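Local coordinates for putative lipoprotein (Bacteroides ovatus, PDB 3OQQ) that is of unknown function, but is probably an extracellular lipoprotein of a gut bacterium and binds calcium ions in the crystal, at residues A[35-40]-A[51-56]; A[76-81]-A[95-100]; A[47-52]-A[121-126]. All coordinates share one frame; numbering follows the deposited sequence.

Contact 1 (A[35-40]-A[51-56])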
loop_
_atom_site.group_PDB
_atom_site.type_symbol
_atom_site.label_atom_id
_atom_site.label_comp_id
_atom_site.label_asym_id
_atom_site.label_seq_id
_atom_site.Cartn_x
_atom_site.Cartn_y
_atom_site.Cartn_z
ATOM N N SER A 35 2.908 -12.454 -0.789
ATOM C CA SER A 35 2.300 -12.890 -2.048
ATOM C C SER A 35 0.822 -13.307 -1.884
ATOM O O SER A 35 0.171 -13.561 -2.897
ATOM C CB SER A 35 3.126 -14.016 -2.677
ATOM O OG SER A 35 2.817 -15.287 -2.132
ATOM N N LEU A 36 0.285 -13.365 -0.626
ATOM C CA LEU A 36 -1.131 -13.683 -0.406
ATOM C C LEU A 36 -2.004 -12.597 -1.036
ATOM O O LEU A 36 -1.776 -11.398 -0.815
ATOM C CB LEU A 36 -1.444 -13.806 1.089
ATOM C CG LEU A 36 -2.760 -14.470 1.454
ATOM C CD1 LEU A 36 -2.568 -15.416 2.583
ATOM C CD2 LEU A 36 -3.807 -13.425 1.853
ATOM N N LEU A 37 -2.972 -13.021 -1.842
ATOM C CA LEU A 37 -3.928 -12.135 -2.519
ATOM C C LEU A 37 -5.270 -12.145 -1.786
ATOM O O LEU A 37 -5.873 -11.098 -1.588
ATOM C CB LEU A 37 -4.122 -12.599 -3.956
ATOM C CG LEU A 37 -2.886 -12.597 -4.840
ATOM C CD1 LEU A 37 -3.159 -13.368 -6.091
ATOM C CD2 LEU A 37 -2.437 -11.159 -5.165
ATOM N N VAL A 38 -5.731 -13.341 -1.391
ATOM C CA VAL A 38 -7.002 -13.522 -0.683
ATOM C C VAL A 38 -6.812 -14.714 0.281
ATOM O O VAL A 38 -6.235 -15.736 -0.093
ATOM C CB VAL A 38 -8.237 -13.632 -1.644
ATOM C CG1 VAL A 38 -8.194 -14.877 -2.508
ATOM C CG2 VAL A 38 -9.561 -13.534 -0.891
ATOM N N GLY A 39 -7.185 -14.500 1.539
ATOM C CA GLY A 39 -7.046 -15.485 2.605
ATOM C C GLY A 39 -8.367 -15.967 3.156
ATOM O O GLY A 39 -9.388 -15.281 3.009
ATOM N N ASP A 40 -8.338 -17.172 3.792
ATOM C CA ASP A 40 -9.455 -17.860 4.459
ATOM C C ASP A 40 -10.757 -17.840 3.619
ATOM O O ASP A 40 -11.821 -17.452 4.105
ATOM C CB ASP A 40 -9.675 -17.264 5.878
ATOM C CG ASP A 40 -8.547 -17.610 6.844
ATOM O OD1 ASP A 40 -8.057 -18.763 6.801
ATOM O OD2 ASP A 40 -8.173 -16.741 7.657
ATOM N N LEU A 51 -9.357 -10.509 -8.425
ATOM C CA LEU A 51 -8.169 -10.274 -7.622
ATOM C C LEU A 51 -7.304 -9.168 -8.232
ATOM O O LEU A 51 -7.306 -8.956 -9.446
ATOM C CB LEU A 51 -7.345 -11.578 -7.486
ATOM C CG LEU A 51 -8.035 -12.865 -6.971
ATOM C CD1 LEU A 51 -7.104 -14.054 -7.106
ATOM C CD2 LEU A 51 -8.453 -12.748 -5.519
ATOM N N ASN A 52 -6.587 -8.451 -7.379
ATOM C CA ASN A 52 -5.638 -7.424 -7.809
ATOM C C ASN A 52 -4.276 -8.126 -7.769
ATOM O O ASN A 52 -3.750 -8.408 -6.684
ATOM C CB ASN A 52 -5.743 -6.180 -6.903
ATOM C CG ASN A 52 -4.632 -5.157 -7.040
ATOM O OD1 ASN A 52 -3.620 -5.376 -7.699
ATOM N ND2 ASN A 52 -4.784 -4.012 -6.392
ATOM N N VAL A 53 -3.748 -8.481 -8.938
ATOM C CA VAL A 53 -2.530 -9.283 -9.038
ATOM C C VAL A 53 -1.363 -8.529 -9.714
ATOM O O VAL A 53 -1.650 -7.623 -10.491
ATOM C CB VAL A 53 -2.827 -10.616 -9.820
ATOM C CG1 VAL A 53 -3.908 -11.432 -9.138
ATOM C CG2 VAL A 53 -3.189 -10.374 -11.295
ATOM N N PRO A 54 -0.075 -8.982 -9.573
ATOM C CA PRO A 54 1.022 -8.357 -10.349
ATOM C C PRO A 54 0.724 -8.395 -11.856
ATOM O O PRO A 54 0.120 -9.359 -12.329
ATOM C CB PRO A 54 2.243 -9.218 -9.986
ATOM C CG PRO A 54 1.911 -9.795 -8.643
ATOM C CD PRO A 54 0.445 -10.073 -8.714
ATOM N N ALA A 55 1.055 -7.310 -12.596
ATOM C CA ALA A 55 0.710 -7.199 -14.025
ATOM C C ALA A 55 1.174 -8.404 -14.860
ATOM O O ALA A 55 0.387 -8.896 -15.661
ATOM C CB ALA A 55 1.257 -5.909 -14.611
ATOM N N ALA A 56 2.400 -8.925 -14.611
ATOM C CA ALA A 56 2.993 -10.063 -15.345
ATOM C C ALA A 56 2.394 -11.440 -14.958
ATOM O O ALA A 56 2.626 -12.426 -15.665
ATOM C CB ALA A 56 4.503 -10.086 -15.127
HETATM O O HOH W 1 -6.468 -9.283 -4.259
#

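Contact 2 (A[76-81]-A[95-100])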
loop_
_atom_site.group_PDB
_atom_site.type_symbol
_atom_site.label_atom_id
_atom_site.label_comp_id
_atom_site.label_asym_id
_atom_site.label_seq_id
_atom_site.Cartn_x
_atom_site.Cartn_y
_atom_site.Cartn_z
ATOM N N PHE A 76 -3.879 -22.395 -10.565
ATOM C CA PHE A 76 -5.053 -21.910 -11.292
ATOM C C PHE A 76 -4.676 -20.831 -12.280
ATOM O O PHE A 76 -3.949 -19.898 -11.941
ATOM C CB PHE A 76 -6.118 -21.369 -10.323
ATOM C CG PHE A 76 -6.851 -22.440 -9.556
ATOM C CD1 PHE A 76 -7.970 -23.060 -10.096
ATOM C CD2 PHE A 76 -6.402 -22.850 -8.305
ATOM C CE1 PHE A 76 -8.639 -24.058 -9.389
ATOM C CE2 PHE A 76 -7.083 -23.833 -7.593
ATOM C CZ PHE A 76 -8.200 -24.427 -8.135
ATOM N N ALA A 77 -5.188 -20.950 -13.505
ATOM C CA ALA A 77 -4.962 -19.967 -14.559
ATOM C C ALA A 77 -5.823 -18.742 -14.289
ATOM O O ALA A 77 -6.912 -18.867 -13.725
ATOM C CB ALA A 77 -5.300 -20.570 -15.924
ATOM N N LEU A 78 -5.323 -17.555 -14.654
ATOM C CA LEU A 78 -6.073 -16.312 -14.493
ATOM C C LEU A 78 -6.779 -15.929 -15.798
ATOM O O LEU A 78 -6.273 -16.217 -16.886
ATOM C CB LEU A 78 -5.164 -15.161 -14.015
ATOM C CG LEU A 78 -4.685 -15.242 -12.557
ATOM C CD1 LEU A 78 -3.640 -14.201 -12.279
ATOM C CD2 LEU A 78 -5.840 -15.130 -11.585
ATOM N N SER A 79 -7.950 -15.298 -15.677
ATOM C CA SER A 79 -8.745 -14.794 -16.800
ATOM C C SER A 79 -8.796 -13.250 -16.753
ATOM O O SER A 79 -8.786 -12.678 -15.658
ATOM C CB SER A 79 -10.163 -15.375 -16.784
ATOM O OG SER A 79 -10.185 -16.777 -16.570
ATOM N N PRO A 80 -8.861 -12.546 -17.912
ATOM C CA PRO A 80 -8.928 -11.072 -17.865
ATOM C C PRO A 80 -10.272 -10.561 -17.340
ATOM O O PRO A 80 -11.298 -11.203 -17.550
ATOM C CB PRO A 80 -8.724 -10.652 -19.333
ATOM C CG PRO A 80 -8.297 -11.896 -20.068
ATOM C CD PRO A 80 -8.885 -13.034 -19.309
ATOM N N VAL A 81 -10.249 -9.413 -16.633
ATOM C CA VAL A 81 -11.443 -8.748 -16.105
ATOM C C VAL A 81 -11.678 -7.476 -16.947
ATOM O O VAL A 81 -10.761 -6.659 -17.100
ATOM C CB VAL A 81 -11.354 -8.469 -14.577
ATOM C CG1 VAL A 81 -12.240 -7.298 -14.150
ATOM C CG2 VAL A 81 -11.721 -9.711 -13.786
ATOM N N THR A 95 1.841 -1.565 -11.696
ATOM C CA THR A 95 2.624 -2.812 -11.701
ATOM C C THR A 95 1.663 -3.959 -11.379
ATOM O O THR A 95 2.085 -5.095 -11.166
ATOM C CB THR A 95 3.810 -2.775 -10.748
ATOM O OG1 THR A 95 3.360 -2.409 -9.436
ATOM C CG2 THR A 95 4.911 -1.868 -11.227
ATOM N N ASN A 96 0.360 -3.649 -11.359
ATOM C CA ASN A 96 -0.688 -4.613 -11.074
ATOM C C ASN A 96 -1.756 -4.569 -12.162
ATOM O O ASN A 96 -1.702 -3.704 -13.032
ATOM C CB ASN A 96 -1.295 -4.351 -9.695
ATOM C CG ASN A 96 -1.809 -2.935 -9.446
ATOM O OD1 ASN A 96 -2.248 -2.217 -10.348
ATOM N ND2 ASN A 96 -1.765 -2.505 -8.190
ATOM N N ARG A 97 -2.729 -5.489 -12.099
ATOM C CA ARG A 97 -3.867 -5.583 -13.013
ATOM C C ARG A 97 -5.010 -6.348 -12.325
ATOM O O ARG A 97 -4.774 -7.045 -11.332
ATOM C CB ARG A 97 -3.453 -6.276 -14.325
ATOM C CG ARG A 97 -3.269 -7.789 -14.205
ATOM C CD ARG A 97 -2.938 -8.445 -15.523
ATOM N NE ARG A 97 -2.712 -9.879 -15.357
ATOM C CZ ARG A 97 -3.524 -10.819 -15.824
ATOM N NH1 ARG A 97 -4.605 -10.488 -16.517
ATOM N NH2 ARG A 97 -3.250 -12.098 -15.623
ATOM N N LEU A 98 -6.235 -6.221 -12.852
ATOM C CA LEU A 98 -7.394 -6.972 -12.377
ATOM C C LEU A 98 -7.455 -8.285 -13.116
ATOM O O LEU A 98 -7.252 -8.333 -14.339
ATOM C CB LEU A 98 -8.711 -6.213 -12.588
ATOM C CG LEU A 98 -9.063 -5.142 -11.588
ATOM C CD1 LEU A 98 -10.341 -4.437 -12.008
ATOM C CD2 LEU A 98 -9.160 -5.697 -10.168
ATOM N N ALA A 99 -7.727 -9.364 -12.380
ATOM C CA ALA A 99 -7.854 -10.683 -12.991
ATOM C C ALA A 99 -8.899 -11.474 -12.244
ATOM O O ALA A 99 -9.320 -11.085 -11.144
ATOM C CB ALA A 99 -6.513 -11.405 -12.998
ATOM N N SER A 100 -9.356 -12.553 -12.867
ATOM C CA SER A 100 -10.383 -13.421 -12.324
ATOM C C SER A 100 -9.869 -14.838 -12.245
ATOM O O SER A 100 -9.073 -15.267 -13.101
ATOM C CB SER A 100 -11.636 -13.361 -13.188
ATOM O OG SER A 100 -12.670 -14.144 -12.627
HETATM O O HOH W 2 -5.501 -13.032 -17.697
#

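Contact 3 (A[47-52]-A[121-126])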
loop_
_atom_site.group_PDB
_atom_site.type_symbol
_atom_site.label_atom_id
_atom_site.label_comp_id
_atom_site.label_asym_id
_atom_site.label_seq_id
_atom_site.Cartn_x
_atom_site.Cartn_y
_atom_site.Cartn_z
ATOM N N ARG A 47 -15.863 -21.252 -6.982
ATOM C CA ARG A 47 -15.983 -19.851 -6.585
ATOM C C ARG A 47 -15.107 -18.966 -7.464
ATOM O O ARG A 47 -13.900 -19.173 -7.536
ATOM C CB ARG A 47 -15.630 -19.665 -5.105
ATOM C CG ARG A 47 -15.859 -18.245 -4.626
ATOM C CD ARG A 47 -15.736 -18.148 -3.135
ATOM N NE ARG A 47 -16.200 -16.849 -2.661
ATOM C CZ ARG A 47 -16.214 -16.472 -1.392
ATOM N NH1 ARG A 47 -15.823 -17.307 -0.439
ATOM N NH2 ARG A 47 -16.630 -15.262 -1.063
ATOM N N THR A 48 -15.733 -17.960 -8.110
ATOM C CA THR A 48 -15.067 -16.998 -8.981
ATOM C C THR A 48 -14.811 -15.721 -8.176
ATOM O O THR A 48 -15.720 -15.183 -7.542
ATOM C CB THR A 48 -15.871 -16.775 -10.282
ATOM O OG1 THR A 48 -15.921 -18.017 -10.988
ATOM C CG2 THR A 48 -15.239 -15.730 -11.202
ATOM N N LEU A 49 -13.551 -15.266 -8.191
ATOM C CA LEU A 49 -13.098 -14.070 -7.480
ATOM C C LEU A 49 -12.313 -13.148 -8.356
ATOM O O LEU A 49 -11.496 -13.594 -9.163
ATOM C CB LEU A 49 -12.198 -14.441 -6.288
ATOM C CG LEU A 49 -12.798 -15.185 -5.100
ATOM C CD1 LEU A 49 -11.698 -15.614 -4.163
ATOM C CD2 LEU A 49 -13.771 -14.313 -4.340
ATOM N N THR A 50 -12.519 -11.860 -8.166
ATOM C CA THR A 50 -11.734 -10.834 -8.828
ATOM C C THR A 50 -10.571 -10.532 -7.881
ATOM O O THR A 50 -10.768 -10.391 -6.665
ATOM C CB THR A 50 -12.607 -9.616 -9.177
ATOM O OG1 THR A 50 -13.568 -10.030 -10.149
ATOM C CG2 THR A 50 -11.793 -8.451 -9.731
ATOM N N LEU A 51 -9.357 -10.509 -8.425
ATOM C CA LEU A 51 -8.169 -10.274 -7.622
ATOM C C LEU A 51 -7.304 -9.168 -8.232
ATOM O O LEU A 51 -7.306 -8.956 -9.446
ATOM C CB LEU A 51 -7.345 -11.578 -7.486
ATOM C CG LEU A 51 -8.035 -12.865 -6.971
ATOM C CD1 LEU A 51 -7.104 -14.054 -7.106
ATOM C CD2 LEU A 51 -8.453 -12.748 -5.519
ATOM N N ASN A 52 -6.587 -8.451 -7.379
ATOM C CA ASN A 52 -5.638 -7.424 -7.809
ATOM C C ASN A 52 -4.276 -8.126 -7.769
ATOM O O ASN A 52 -3.750 -8.408 -6.684
ATOM C CB ASN A 52 -5.743 -6.180 -6.903
ATOM C CG ASN A 52 -4.632 -5.157 -7.040
ATOM O OD1 ASN A 52 -3.620 -5.376 -7.699
ATOM N ND2 ASN A 52 -4.784 -4.012 -6.392
ATOM N N LEU A 121 -13.248 -14.203 5.251
ATOM C CA LEU A 121 -12.488 -13.991 4.026
ATOM C C LEU A 121 -11.793 -12.618 4.130
ATOM O O LEU A 121 -12.382 -11.667 4.647
ATOM C CB LEU A 121 -13.423 -14.080 2.791
ATOM C CG LEU A 121 -12.796 -13.852 1.400
ATOM C CD1 LEU A 121 -13.412 -14.753 0.367
ATOM C CD2 LEU A 121 -12.961 -12.426 0.958
ATOM N N PHE A 122 -10.541 -12.530 3.670
ATOM C CA PHE A 122 -9.841 -11.249 3.682
ATOM C C PHE A 122 -9.057 -11.077 2.408
ATOM O O PHE A 122 -8.482 -12.043 1.900
ATOM C CB PHE A 122 -8.953 -11.046 4.933
ATOM C CG PHE A 122 -7.767 -11.967 5.137
ATOM C CD1 PHE A 122 -7.913 -13.179 5.804
ATOM C CD2 PHE A 122 -6.492 -11.588 4.726
ATOM C CE1 PHE A 122 -6.809 -14.024 6.018
ATOM C CE2 PHE A 122 -5.387 -12.418 4.945
ATOM C CZ PHE A 122 -5.548 -13.631 5.592
ATOM N N TYR A 123 -9.118 -9.866 1.842
ATOM C CA TYR A 123 -8.366 -9.476 0.661
ATOM C C TYR A 123 -7.046 -8.880 1.129
ATOM O O TYR A 123 -6.996 -8.299 2.216
ATOM C CB TYR A 123 -9.157 -8.470 -0.169
ATOM C CG TYR A 123 -10.344 -9.073 -0.870
ATOM C CD1 TYR A 123 -10.197 -9.749 -2.080
ATOM C CD2 TYR A 123 -11.626 -8.943 -0.345
ATOM C CE1 TYR A 123 -11.295 -10.309 -2.735
ATOM C CE2 TYR A 123 -12.733 -9.490 -0.997
ATOM C CZ TYR A 123 -12.563 -10.179 -2.187
ATOM O OH TYR A 123 -13.650 -10.719 -2.830
ATOM N N HIS A 124 -5.982 -9.025 0.342
ATOM C CA HIS A 124 -4.691 -8.503 0.760
ATOM C C HIS A 124 -3.968 -7.844 -0.400
ATOM O O HIS A 124 -3.851 -8.447 -1.483
ATOM C CB HIS A 124 -3.808 -9.644 1.365
ATOM C CG HIS A 124 -2.432 -9.209 1.796
ATOM N ND1 HIS A 124 -1.301 -9.840 1.327
ATOM C CD2 HIS A 124 -2.061 -8.235 2.667
ATOM C CE1 HIS A 124 -0.278 -9.236 1.919
ATOM N NE2 HIS A 124 -0.692 -8.272 2.744
ATOM N N ASN A 125 -3.465 -6.604 -0.168
ATOM C CA ASN A 125 -2.648 -5.888 -1.158
ATOM C C ASN A 125 -1.487 -5.175 -0.441
ATOM O O ASN A 125 -1.689 -4.498 0.571
ATOM C CB ASN A 125 -3.485 -4.909 -2.005
ATOM C CG ASN A 125 -2.686 -4.168 -3.044
ATOM O OD1 ASN A 125 -2.542 -2.941 -2.996
ATOM N ND2 ASN A 125 -2.118 -4.891 -4.000
ATOM N N THR A 126 -0.273 -5.365 -0.950
ATOM C CA THR A 126 0.939 -4.772 -0.366
ATOM C C THR A 126 1.854 -4.284 -1.502
ATOM O O THR A 126 1.754 -4.760 -2.630
ATOM C CB THR A 126 1.636 -5.761 0.616
ATOM O OG1 THR A 126 2.749 -5.117 1.238
ATOM C CG2 THR A 126 2.079 -7.079 -0.042
HETATM O O HOH W 3 -13.455 -10.609 -5.509
HETATM O O HOH W 4 -3.660 -7.621 -4.068
HETATM O O HOH W 5 -3.116 -1.974 -5.821
#

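Contact 1 (A[35-40]-A[51-56])
Leu37 and Val38 meet Leu51 and Val53 through methyl groups, and apolar packing makes up most of this buried contact. CD1 of Leu37 carries much of it: it lies 3.7 Å from CG1 of Val53 and, a little farther off, 4.1 Å from CD1 of Leu51. The Leu37 side chain crosses that of Leu51 at about a right angle, so they meet through one methyl each. Val38 adds a second touch, its CG1 3.7 Å from CD2 of Leu51. In Leu51, CG stands anti to the carbonyl carbon (chi1 -53°), which puts the fork at the two residues opposite, CD1 toward Leu37 and CD2 toward Val38. Branched aliphatic residues suit this place because they fill a buried space with methyl groups that need no polar partner.

Two adjacent residues can point into the same contact because the chain is irregular here: Leu37 and Val38 both face Val25 of strand 23-26 in a classic beta bulge. The corner of strand 36-41 thus packs against strand 46-54, which pairs with 96-104, where Leu51 touches Val101 and Val53 touches Ala99. Regular alternation would have sent Leu37 or Val38 to the other face.

The polar part belongs to the backbone. No direct hydrogen bond spans the segments, but a water accepts from N of Asn52 at 3.2 Å and donates to O of Leu37 at 3.3 Å, giving both buried backbone atoms a partner. Close by, CD2 of Leu37 rests 3.4 Å from O of Asn52, a contact of methyl with carbonyl oxygen.

Contact 2 (A[76-81]-A[95-100])
Ser79 and Ser100 form an antiparallel hydrogen-bonded pair at the surface of the protein, where the end of strand 71-80 joins strand 96-104. N of Ser79 donates to O of Ser100 at 2.8 Å, nearly straight at 168°, and N of Ser100 returns a bond to O of Ser79 at 2.9 Å; both donors lie in the carbonyl plane. The two serine side chains share one face of the sheet, a place where a small polar residue tolerates solvent.

The touching parts run 111° apart, far from the alignment of a regular ladder, so the bonded pairing is brief. The pair belongs to an antiparallel series in which strand 96-104 lies between 71-80 and 46-54, and 71-80 pairs in turn with 59-65.

Side chains hold both flanks. Leu78 sets CD2 4.0 Å from CB of Ala99, while its CD1 comes equally near NH2 of Arg97; beyond the segments it reaches Val60, Val101 and Cys57. With an alanine here, a gap would probably open beside Ala99 and the Arg97 guanidinium would have less apolar cover, NH2 losing its neighbour CD1. That guanidinium also has CB of its own strand's Ala99 over one face, displaced from its centre. Arg97 reaches this far because its chain is extended from CG to NE; NH2 bonds to O of Cys57, and NH1 donates at 2.9 Å to a water, which makes a weak bond to O of Leu78. On the opposite face of the strand Val81 lies across Leu98 and Ser100, CG1 against Leu98 and CG2 3.7 Å from CB of Ser100.

Contact 3 (A[47-52]-A[121-126])
Arg47 reaches toward Leu121 from the opposite direction, and CD1 of Leu121 sits over one face of its guanidinium, 3.6 Å from NH2. The chain is fully extended, with CG anti to the backbone N (chi1 -175°), which carries the charged group this far; NH1 is bonded to Gln165 OE1 and Leu42 O, which hold the group while Leu121 covers one face.

At Leu49, CD2 lies 3.9 Å from OH of Tyr123. The hydroxyl's polar link comes one residue later: a water donates to O of Thr50 at 2.9 Å and lies 2.7 Å from OH of Tyr123. Tyrosine suits the spot, its ring spanning the distance.

Asn52 faces Asn125, amide planes 30° apart, with ND2 of Asn52 3.7 Å from ND2 of Asn125. An amide offers both donor and acceptor, so the pair can hold waters between buried strands. One water accepts from ND2 of Asn52 and donates to OD1 of Asn125; another donates to O of Asn52 and O of His124 and accepts from ND2 of Asn125. Tyr154 OH and Gln333 NE2 also bond OD1 of Asn125.

With axes 8.2 Å apart and 20° from parallel, the strands are too distant to be hydrogen-bonded neighbours and pack through side chains and waters. Strand 46-54 pairs instead with 96-104, and 122-131 with 36-41 and 150-161, while helix 314-328 supplies Ile327, whose O accepts from ND2 of Asn52.

Contacts 1 and 3 are buried and centred about 6 Å apart; contact 2 lies at the surface. Strand 46-54 serves both buried contacts, sharing Leu51 and Asn52, and meets strands 36-41 and 122-131, which pair with each other. In contact 2 the backbone pairs directly within a sheet, whereas contacts 1 and 3 join strands that do not bond to each other, contact 1 chiefly by methyl groups, contact 3 by waters as well as by aliphatic groups against Arg47 and Tyr123. Strand 96-104 ties contact 2 to the others, since N of Leu51 probably bonds to O of Ala99 at 2.8 Å. Along the chain, contact 2 is nested inside the loop closed by contact 3.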